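Local coordinates for uncharacterized protein (Bordetella bronchiseptica, PDB 4XG0) that probably acts as a kinase in acid-sugar catabolism, belonging to a family with a sugar-binding N-terminal and a nucleotide-binding C-terminal domain, at residues A204-A207 against P208-V212; G240-A243 against A244-R248. All coordinates share one frame; numbering follows the deposited sequence.

Interaction 1 of 2, residues A204-A207 against P208-V212; sequences AAAA and PVVVV
Ala-206 and Val-210 meet methyl to methyl across a sharp turn, and their contact is the apolar centre of the turn that leads from helix 196-205 into strand 209-212. The CB of Ala-206 lies 3.8 Å from CG2 of Val-210, with CB of Val-210 scarcely farther. Val-210 places CG2 anti to its own backbone N (chi1 60° for CG1), which sets that methyl against the alanine. Both side chains also lean on the neighbouring strand 186-188, Ala-206 on Ala-186 and Val-210 on Leu-188, so that strand packs beside this pair.

The other side faces solvent. Helix 196-205 has ended: Ala-207 N still reaches back to Ala-204 O at 3.2 Å, but Ala-206 has already left helical geometry. The turn contains a cis peptide bond between Ala-207 and Pro-208, which brings their CA atoms to 3.0 Å. It also presses CB of Ala-207 to within 3.5 Å of CA of Pro-208, a close fit imposed by the covalent geometry although both residues are exposed. No hydrogen bond spans the turn. The carbonyl oxygens of Ala-206 and Val-209, 3.4 Å apart, are both acceptors; the backbone of Val-210 pairs with Ala-136 and Val-138 of the neighbouring strand 135-139. Such a compact return from helix to strand belongs to a beta-alpha-beta crossover, here the unit of strand 186-188, helix 196-205 and strand 209-212.

Interaction 2 of 2, residues G240-A243 against A244-R248; sequences GGLA and APLAR. With SO4 (sulfate ion), chain D.
The guanidinium of Arg-248 has the carbonyl oxygen of Ala-244 against one face, 3.7 Å from the plane and over its centre, while its edge is given to a sulfate. NH1 donates to sulfate O1 at 3.0 Å (165°), with O1 in the guanidinium plane. NH2 donates to sulfate O3 at 2.7 Å (160°). This fork of two bonds fixes the rotation of the head group, and a bend at chi3 (-78°) turns the chain back over the preceding turn of its own helix. The sulfate, probably from the crystallisation liquor, also rests beside CB of Ala-244, and Glu-422 touches the arginine.

Beneath this polar surface the helix is irregular. Pro-245 has no N-H to offer the turn before it, and its CD sits 3.4 Å from Gly-241 O, where a donor would otherwise be expected. One residue earlier a water takes over the bonding: it donates to Gly-240 O at 2.6 Å and accepts from Ala-244 N at 2.9 Å. Regular pairing resumes at once, Leu-246 N bonding to Leu-242 O and Ala-247 N to Ala-243 O, the latter at 2.9 Å.

On the buried flank the side chains of Leu-242 and Leu-246 pass each other at a slant, CB of Leu-242 lying 4.0 Å from CD1 of Leu-246. Helix 217-230 packs against this flank through Val-220 and Ile-227, and Tyr-108 meets Leu-246. The whole is a proline-kinked, water-bridged segment of helix 240-252, which follows strand 234-238 in the strand-turn-helix manner of parallel alpha/beta domains.

Interaction 1 closes before interaction 2 opens, and both belong to the sugar-binding N-terminal domain. Their centres are 19 Å apart, and their nearest atoms are about 8 Å apart. The connection runs through the sheet: strands 209-212 and 234-238 flank strand 135-139, and helix 217-230 joins the two in sequence. Residues 204-212 show the chain entering a strand from a helix, whereas 240-248 begin just after a strand and run on as a helix, so the two contacts illustrate the two kinds of junction in a parallel alpha/beta layer. One lies near the surface, the other well inside the chain.

Interaction 1 of 2, residues A204-A207 against P208-V212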
loop_
_atom_site.group_PDB
_atom_site.type_symbol
_atom_site.label_atom_id
_atom_site.label_comp_id
_atom_site.label_asym_id
_atom_site.label_seq_id
_atom_site.Cartn_x
_atom_site.Cartn_y
_atom_site.Cartn_z
ATOM N N ALA A 204 17.686 -8.910 2.826
ATOM C CA ALA A 204 17.879 -10.326 2.547
ATOM C C ALA A 204 19.269 -10.767 3.017
ATOM O O ALA A 204 19.431 -11.839 3.595
ATOM C CB ALA A 204 17.724 -10.604 1.054
ATOM N N ALA A 205 20.263 -9.922 2.768
ATOM C CA ALA A 205 21.630 -10.217 3.181
ATOM C C ALA A 205 21.758 -10.338 4.702
ATOM O O ALA A 205 22.640 -11.049 5.205
ATOM C CB ALA A 205 22.579 -9.150 2.651
ATOM N N ALA A 206 20.873 -9.653 5.423
ATOM C CA ALA A 206 20.928 -9.592 6.886
ATOM C C ALA A 206 20.017 -10.624 7.546
ATOM O O ALA A 206 19.708 -10.526 8.727
ATOM C CB ALA A 206 20.558 -8.185 7.365
ATOM N N ALA A 207 19.591 -11.614 6.774
ATOM C CA ALA A 207 18.711 -12.657 7.270
ATOM C C ALA A 207 19.372 -13.355 8.453
ATOM O O ALA A 207 20.592 -13.401 8.535
ATOM C CB ALA A 207 18.440 -13.666 6.151
ATOM N N PRO A 208 18.578 -13.963 9.351
ATOM C CA PRO A 208 17.132 -14.174 9.337
ATOM C C PRO A 208 16.328 -13.186 10.175
ATOM O O PRO A 208 15.090 -13.249 10.164
ATOM C CB PRO A 208 16.999 -15.546 9.977
ATOM C CG PRO A 208 18.087 -15.538 11.018
ATOM C CD PRO A 208 19.230 -14.778 10.395
ATOM N N VAL A 209 16.994 -12.314 10.911
ATOM C CA VAL A 209 16.295 -11.342 11.729
ATOM C C VAL A 209 17.057 -10.039 11.607
ATOM O O VAL A 209 18.275 -10.020 11.766
ATOM C CB VAL A 209 16.232 -11.777 13.201
ATOM C CG1 VAL A 209 15.553 -10.730 14.024
ATOM C CG2 VAL A 209 15.530 -13.098 13.350
ATOM N N VAL A 210 16.362 -8.955 11.300
ATOM C CA VAL A 210 17.022 -7.666 11.160
ATOM C C VAL A 210 16.107 -6.537 11.576
ATOM O O VAL A 210 14.898 -6.560 11.305
ATOM C CB VAL A 210 17.541 -7.416 9.713
ATOM C CG1 VAL A 210 16.387 -7.448 8.694
ATOM C CG2 VAL A 210 18.315 -6.096 9.618
ATOM N N VAL A 211 16.706 -5.567 12.257
ATOM C CA VAL A 211 16.032 -4.341 12.669
ATOM C C VAL A 211 16.318 -3.238 11.648
ATOM O O VAL A 211 17.461 -3.020 11.268
ATOM C CB VAL A 211 16.528 -3.911 14.082
ATOM C CG1 VAL A 211 15.826 -2.660 14.543
ATOM C CG2 VAL A 211 16.281 -5.017 15.076
ATOM N N VAL A 212 15.269 -2.556 11.207
ATOM C CA VAL A 212 15.393 -1.454 10.256
ATOM C C VAL A 212 14.925 -0.131 10.868
ATOM O O VAL A 212 13.894 -0.035 11.526
ATOM C CB VAL A 212 14.606 -1.750 8.943
ATOM C CG1 VAL A 212 14.769 -0.591 7.955
ATOM C CG2 VAL A 212 15.062 -3.084 8.344
#

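Interaction 2 of 2, residues G240-A243 against A244-R248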
loop_
_atom_site.group_PDB
_atom_site.type_symbol
_atom_site.label_atom_id
_atom_site.label_comp_id
_atom_site.label_asym_id
_atom_site.label_seq_id
_atom_site.Cartn_x
_atom_site.Cartn_y
_atom_site.Cartn_z
ATOM N N GLY A 240 1.507 -0.216 14.905
ATOM C CA GLY A 240 0.560 0.384 13.977
ATOM C C GLY A 240 1.185 1.182 12.849
ATOM O O GLY A 240 0.542 1.429 11.833
ATOM N N GLY A 241 2.459 1.526 12.976
ATOM C CA GLY A 241 3.085 2.344 11.964
ATOM C C GLY A 241 3.214 1.642 10.642
ATOM O O GLY A 241 3.122 2.250 9.613
ATOM N N LEU A 242 3.404 0.322 10.696
ATOM C CA LEU A 242 3.634 -0.469 9.494
ATOM C C LEU A 242 2.334 -0.965 8.848
ATOM O O LEU A 242 2.327 -1.403 7.697
ATOM C CB LEU A 242 4.508 -1.656 9.806
ATOM C CG LEU A 242 5.914 -1.484 9.245
ATOM C CD1 LEU A 242 6.791 -2.600 9.740
ATOM C CD2 LEU A 242 6.005 -1.429 7.756
ATOM N N ALA A 243 1.233 -0.870 9.575
ATOM C CA ALA A 243 -0.025 -1.480 9.115
ATOM C C ALA A 243 -0.564 -0.982 7.787
ATOM O O ALA A 243 -0.722 -1.762 6.838
ATOM C CB ALA A 243 -1.089 -1.395 10.207
ATOM N N ALA A 244 -0.874 0.299 7.670
ATOM C CA ALA A 244 -1.421 0.801 6.417
ATOM C C ALA A 244 -0.406 0.682 5.252
ATOM O O ALA A 244 -0.753 0.286 4.154
ATOM C CB ALA A 244 -1.898 2.193 6.598
ATOM N N PRO A 245 0.873 1.010 5.491
ATOM C CA PRO A 245 1.855 0.816 4.426
ATOM C C PRO A 245 1.865 -0.619 3.889
ATOM O O PRO A 245 1.931 -0.787 2.680
ATOM C CB PRO A 245 3.195 1.165 5.134
ATOM C CG PRO A 245 2.766 2.170 6.142
ATOM C CD PRO A 245 1.440 1.701 6.662
ATOM N N LEU A 246 1.746 -1.612 4.754
ATOM C CA LEU A 246 1.762 -2.995 4.314
ATOM C C LEU A 246 0.462 -3.332 3.595
ATOM O O LEU A 246 0.485 -3.993 2.554
ATOM C CB LEU A 246 1.958 -3.943 5.486
ATOM C CG LEU A 246 3.357 -3.957 6.063
ATOM C CD1 LEU A 246 3.392 -4.695 7.433
ATOM C CD2 LEU A 246 4.354 -4.578 5.013
ATOM N N ALA A 247 -0.655 -2.903 4.167
ATOM C CA ALA A 247 -1.962 -3.064 3.456
ATOM C C ALA A 247 -1.889 -2.547 2.023
ATOM O O ALA A 247 -2.368 -3.191 1.064
ATOM C CB ALA A 247 -3.056 -2.363 4.212
ATOM N N ARG A 248 -1.327 -1.345 1.844
ATOM C CA ARG A 248 -1.175 -0.776 0.538
ATOM C C ARG A 248 -0.156 -1.491 -0.377
ATOM O O ARG A 248 -0.405 -1.697 -1.573
ATOM C CB ARG A 248 -0.828 0.716 0.662
ATOM C CG ARG A 248 -1.938 1.574 1.256
ATOM C CD ARG A 248 -1.661 3.045 1.124
ATOM N NE ARG A 248 -0.698 3.464 2.132
ATOM C CZ ARG A 248 -1.031 3.980 3.316
ATOM N NH1 ARG A 248 -0.072 4.323 4.160
ATOM N NH2 ARG A 248 -2.304 4.115 3.676
HETATM S S SO4 D . -2.213 6.285 6.793
HETATM O O1 SO4 D . -0.776 5.959 6.591
HETATM O O2 SO4 D . -2.758 5.811 8.080
HETATM O O3 SO4 D . -3.025 5.645 5.750
HETATM O O4 SO4 D . -2.410 7.739 6.761
HETATM O O HOH W 1 -0.584 2.359 9.734
#